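Local coordinates for protein 5-cytosine DNA methyltransferase (Entamoeba histolytica, PDB 3QV2) that probably transfers methyl groups from S-adenosyl-L-methionine to carbon 5 of cytosine in DNA or tRNA, as a Dnmt2-type member of the C5-methyltransferase family, at residues G22-Y27 against A36-F41. Residues are numbered along the deposited sequence; the frame is centred on the assembly and turned at random.
Sequences GLRSSY and ATFIPF. With SAH (S-adenosyl-L-homocysteine), chain B.
Phe-38 on strand 36-41 meets Arg-24 and Tyr-27 on helix 22-29, packing together the last two elements of the beta-alpha-beta unit formed with strand 11-16, the start of the Rossmann-like, S-adenosylmethionine-binding fold. The short axes run antiparallel (170°) and approach to 10.3 Å, and the contact is made mainly by side chains.

The Arg-24 contact is a CH-pi contact, beyond which the guanidinium lies nearly parallel to the Phe-38 ring. With CG anti to the backbone N and the chain extended as far as NE, the arginine runs across one face of that ring. Arg-24 CG sits over the centre of the Phe-38 ring, 3.6 Å from its centroid, and Arg-24 NE passes 3.5 Å from Phe-38 CD2. The guanidinium plane is 16° from that of the ring, and Phe-38 CD2 lies under one of its faces, offset toward the rim. Salt bridges to Glu-28 and Glu-57 and a hydrogen bond to Tyr-51 hold the charged end, probably offsetting the cost of burying it.

Tyr-27 supplies the aromatic contact. The Phe-38 edge points toward the face of Tyr-27 in an offset edge-to-face pair, centroids 5.8 Å apart and planes at 71°, and Tyr-27 CD2 comes to 3.8 Å from Phe-38 CZ. Next to this, Ala-36 CB makes an apolar contact with Tyr-27 CE2 at 3.5 Å, while the tyrosine hydroxyl is hydrogen-bonded to the backbone O of Ile-34.

The first turn of the helix also borders the ligand site. Gly-22 N makes a weak hydrogen bond to SAH OXT (2.9 Å), and Asp-42, just beyond the strand segment, binds the same ligand. Within the helix, Gly-22 O accepts from both Ser-26 N and Ser-26 OG, from opposite faces of its carbonyl plane, the hydroxyl at 2.8 Å.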
ATOM      1  N   GLY A  22       5.224   2.993  -3.163  1.00 14.41           N
ATOM      2  CA  GLY A  22       5.200   2.201  -1.948  1.00  9.89           C
ATOM      3  C   GLY A  22       6.004   0.921  -2.070  1.00 13.50           C
ATOM      4  O   GLY A  22       6.739   0.547  -1.156  1.00 15.55           O
ATOM      5  N   LEU A  23       5.864   0.244  -3.206  1.00 13.99           N
ATOM      6  CA  LEU A  23       6.577  -1.008  -3.440  1.00 13.58           C
ATOM      7  C   LEU A  23       8.082  -0.779  -3.527  1.00 15.64           C
ATOM      8  O   LEU A  23       8.870  -1.563  -2.997  1.00 17.21           O
ATOM      9  CB  LEU A  23       6.071  -1.688  -4.712  1.00 14.60           C
ATOM     10  CG  LEU A  23       4.573  -1.991  -4.742  1.00 22.97           C
ATOM     11  CD1 LEU A  23       4.184  -2.628  -6.063  1.00 24.81           C
ATOM     12  CD2 LEU A  23       4.191  -2.886  -3.578  1.00 23.61           C
ATOM     13  N   ARG A  24       8.475   0.297  -4.200  1.00 16.67           N
ATOM     14  CA  ARG A  24       9.881   0.669  -4.285  1.00 17.39           C
ATOM     15  C   ARG A  24      10.432   0.995  -2.901  1.00 18.71           C
ATOM     16  O   ARG A  24      11.483   0.489  -2.503  1.00 22.46           O
ATOM     17  CB  ARG A  24      10.060   1.864  -5.224  1.00 17.84           C
ATOM     18  CG  ARG A  24      11.489   2.370  -5.326  1.00 16.51           C
ATOM     19  CD  ARG A  24      11.648   3.345  -6.481  1.00 18.33           C
ATOM     20  NE  ARG A  24      13.012   3.863  -6.574  1.00 18.57           N
ATOM     21  CZ  ARG A  24      13.490   4.526  -7.621  1.00 16.79           C
ATOM     22  NH1 ARG A  24      12.720   4.751  -8.676  1.00 15.95           N
ATOM     23  NH2 ARG A  24      14.743   4.960  -7.616  1.00 18.60           N
ATOM     24  N   SER A  25       9.712   1.842  -2.170  1.00 19.36           N
ATOM     25  CA  SER A  25      10.105   2.230  -0.821  1.00 21.13           C
ATOM     26  C   SER A  25      10.323   1.010   0.064  1.00 22.31           C
ATOM     27  O   SER A  25      11.303   0.934   0.805  1.00 27.42           O
ATOM     28  CB  SER A  25       9.043   3.137  -0.199  1.00 23.59           C
ATOM     29  OG  SER A  25       8.878   4.323  -0.954  1.00 23.01           O
ATOM     30  N   SER A  26       9.398   0.059  -0.015  1.00 20.42           N
ATOM     31  CA  SER A  26       9.487  -1.164   0.772  1.00 17.91           C
ATOM     32  C   SER A  26      10.791  -1.909   0.506  1.00 18.77           C
ATOM     33  O   SER A  26      11.468  -2.343   1.438  1.00 21.06           O
ATOM     34  CB  SER A  26       8.296  -2.075   0.475  1.00 11.84           C
ATOM     35  OG  SER A  26       7.076  -1.436   0.806  1.00 10.31           O
ATOM     36  N   TYR A  27      11.133  -2.057  -0.770  1.00 19.39           N
ATOM     37  CA  TYR A  27      12.364  -2.734  -1.156  1.00 17.57           C
ATOM     38  C   TYR A  27      13.587  -1.986  -0.640  1.00 18.59           C
ATOM     39  O   TYR A  27      14.517  -2.590  -0.107  1.00 19.36           O
ATOM     40  CB  TYR A  27      12.450  -2.879  -2.678  1.00 14.76           C
ATOM     41  CG  TYR A  27      13.698  -3.595  -3.149  1.00 17.21           C
ATOM     42  CD1 TYR A  27      13.713  -4.974  -3.307  1.00 15.68           C
ATOM     43  CD2 TYR A  27      14.864  -2.892  -3.430  1.00 17.99           C
ATOM     44  CE1 TYR A  27      14.852  -5.634  -3.734  1.00 16.71           C
ATOM     45  CE2 TYR A  27      16.008  -3.543  -3.856  1.00 19.10           C
ATOM     46  CZ  TYR A  27      15.995  -4.913  -4.007  1.00 19.42           C
ATOM     47  OH  TYR A  27      17.127  -5.569  -4.431  1.00 21.06           O
ATOM     48  N   ALA A  36      19.083  -1.961  -6.909  1.00 36.25           N
ATOM     49  CA  ALA A  36      18.058  -2.270  -7.898  1.00 30.18           C
ATOM     50  C   ALA A  36      17.660  -1.058  -8.732  1.00 28.00           C
ATOM     51  O   ALA A  36      17.932   0.084  -8.361  1.00 30.20           O
ATOM     52  CB  ALA A  36      16.833  -2.868  -7.214  1.00 29.56           C
ATOM     53  N   THR A  37      17.025  -1.322  -9.869  1.00 24.07           N
ATOM     54  CA  THR A  37      16.473  -0.272 -10.714  1.00 23.55           C
ATOM     55  C   THR A  37      14.960  -0.430 -10.785  1.00 22.48           C
ATOM     56  O   THR A  37      14.439  -1.541 -10.674  1.00 21.47           O
ATOM     57  CB  THR A  37      17.045  -0.328 -12.141  1.00 25.50           C
ATOM     58  OG1 THR A  37      16.673  -1.567 -12.759  1.00 26.90           O
ATOM     59  CG2 THR A  37      18.562  -0.211 -12.115  1.00 26.95           C
ATOM     60  N   PHE A  38      14.255   0.680 -10.972  1.00 21.70           N
ATOM     61  CA  PHE A  38      12.797   0.656 -11.008  1.00 19.51           C
ATOM     62  C   PHE A  38      12.237   1.396 -12.221  1.00 19.97           C
ATOM     63  O   PHE A  38      12.655   2.512 -12.527  1.00 22.19           O
ATOM     64  CB  PHE A  38      12.223   1.257  -9.723  1.00 18.18           C
ATOM     65  CG  PHE A  38      12.548   0.470  -8.482  1.00 18.11           C
ATOM     66  CD1 PHE A  38      11.672  -0.493  -8.008  1.00 16.88           C
ATOM     67  CD2 PHE A  38      13.725   0.695  -7.788  1.00 16.46           C
ATOM     68  CE1 PHE A  38      11.967  -1.218  -6.868  1.00 13.16           C
ATOM     69  CE2 PHE A  38      14.026  -0.026  -6.648  1.00 16.76           C
ATOM     70  CZ  PHE A  38      13.145  -0.983  -6.186  1.00 13.92           C
ATOM     71  N   ILE A  39      11.294   0.761 -12.911  1.00 18.21           N
ATOM     72  CA  ILE A  39      10.578   1.397 -14.014  1.00 19.77           C
ATOM     73  C   ILE A  39       9.084   1.421 -13.708  1.00 20.91           C
ATOM     74  O   ILE A  39       8.378   0.442 -13.947  1.00 22.01           O
ATOM     75  CB  ILE A  39      10.811   0.679 -15.358  1.00 20.67           C
ATOM     76  CG1 ILE A  39      12.277   0.796 -15.784  1.00 25.52           C
ATOM     77  CG2 ILE A  39       9.918   1.269 -16.434  1.00 19.94           C
ATOM     78  CD1 ILE A  39      13.215  -0.127 -15.038  1.00 24.78           C
ATOM     79  N   PRO A  40       8.603   2.548 -13.170  1.00 21.40           N
ATOM     80  CA  PRO A  40       7.219   2.717 -12.716  1.00 19.04           C
ATOM     81  C   PRO A  40       6.236   2.970 -13.856  1.00 16.85           C
ATOM     82  O   PRO A  40       6.534   3.738 -14.771  1.00 15.01           O
ATOM     83  CB  PRO A  40       7.305   3.954 -11.821  1.00 20.78           C
ATOM     84  CG  PRO A  40       8.419   4.746 -12.401  1.00 21.18           C
ATOM     85  CD  PRO A  40       9.418   3.748 -12.916  1.00 20.70           C
ATOM     86  N   PHE A  41       5.077   2.321 -13.791  1.00 15.77           N
ATOM     87  CA  PHE A  41       3.993   2.552 -14.741  1.00 15.28           C
ATOM     88  C   PHE A  41       2.729   2.959 -13.992  1.00 20.43           C
ATOM     89  O   PHE A  41       2.278   2.249 -13.092  1.00 17.45           O
ATOM     90  CB  PHE A  41       3.709   1.289 -15.561  1.00 14.23           C
ATOM     91  CG  PHE A  41       4.678   1.054 -16.684  1.00 15.89           C
ATOM     92  CD1 PHE A  41       4.337   1.369 -17.990  1.00 18.65           C
ATOM     93  CD2 PHE A  41       5.925   0.506 -16.439  1.00 15.01           C
ATOM     94  CE1 PHE A  41       5.224   1.148 -19.026  1.00 16.68           C
ATOM     95  CE2 PHE A  41       6.818   0.285 -17.471  1.00 16.37           C
ATOM     96  CZ  PHE A  41       6.466   0.606 -18.766  1.00 14.32           C
TER
HETATM   97  N   SAH B 323       0.949   0.775  -4.411  1.00 22.58           N
HETATM   98  CA  SAH B 323       0.971   2.134  -4.917  1.00 21.57           C
HETATM   99  CB  SAH B 323      -0.415   2.567  -5.375  1.00 21.80           C
HETATM  100  CG  SAH B 323      -1.382   1.516  -5.864  1.00 22.36           C
HETATM  101  SD  SAH B 323      -3.042   2.063  -6.312  1.00 19.15           S
HETATM  102  C   SAH B 323       1.510   3.054  -3.850  1.00 18.21           C
HETATM  103  O   SAH B 323       1.160   4.268  -3.834  1.00 21.03           O
HETATM  104  OXT SAH B 323       2.322   2.606  -2.971  1.00 15.75           O
HETATM  105  C5' SAH B 323      -3.397   1.555  -7.980  1.00 23.78           C
HETATM  106  C4' SAH B 323      -2.829   2.355  -9.094  1.00 24.41           C
HETATM  107  O4' SAH B 323      -3.002   1.651 -10.274  1.00 25.37           O
HETATM  108  C3' SAH B 323      -3.568   3.613  -9.224  1.00 22.59           C
HETATM  109  O3' SAH B 323      -2.747   4.676  -8.879  1.00 21.39           O
HETATM  110  C2' SAH B 323      -3.974   3.728 -10.601  1.00 23.85           C
HETATM  111  O2' SAH B 323      -3.618   4.970 -11.098  1.00 21.90           O
HETATM  112  C1' SAH B 323      -3.244   2.666 -11.298  1.00 20.20           C
HETATM  113  N9  SAH B 323      -3.956   2.203 -12.454  1.00 20.62           N
HETATM  114  C8  SAH B 323      -5.238   1.841 -12.597  1.00 21.61           C
HETATM  115  N7  SAH B 323      -5.412   1.483 -13.880  1.00 21.16           N
HETATM  116  C5  SAH B 323      -4.233   1.628 -14.533  1.00 21.66           C
HETATM  117  C6  SAH B 323      -3.835   1.409 -15.854  1.00 19.99           C
HETATM  118  N6  SAH B 323      -4.775   0.930 -16.838  1.00 17.83           N
HETATM  119  N1  SAH B 323      -2.555   1.659 -16.184  1.00 19.09           N
HETATM  120  C2  SAH B 323      -1.665   2.105 -15.287  1.00 17.43           C
HETATM  121  N3  SAH B 323      -2.025   2.320 -14.016  1.00 20.42           N
HETATM  122  C4  SAH B 323      -3.290   2.093 -13.619  1.00 22.06           C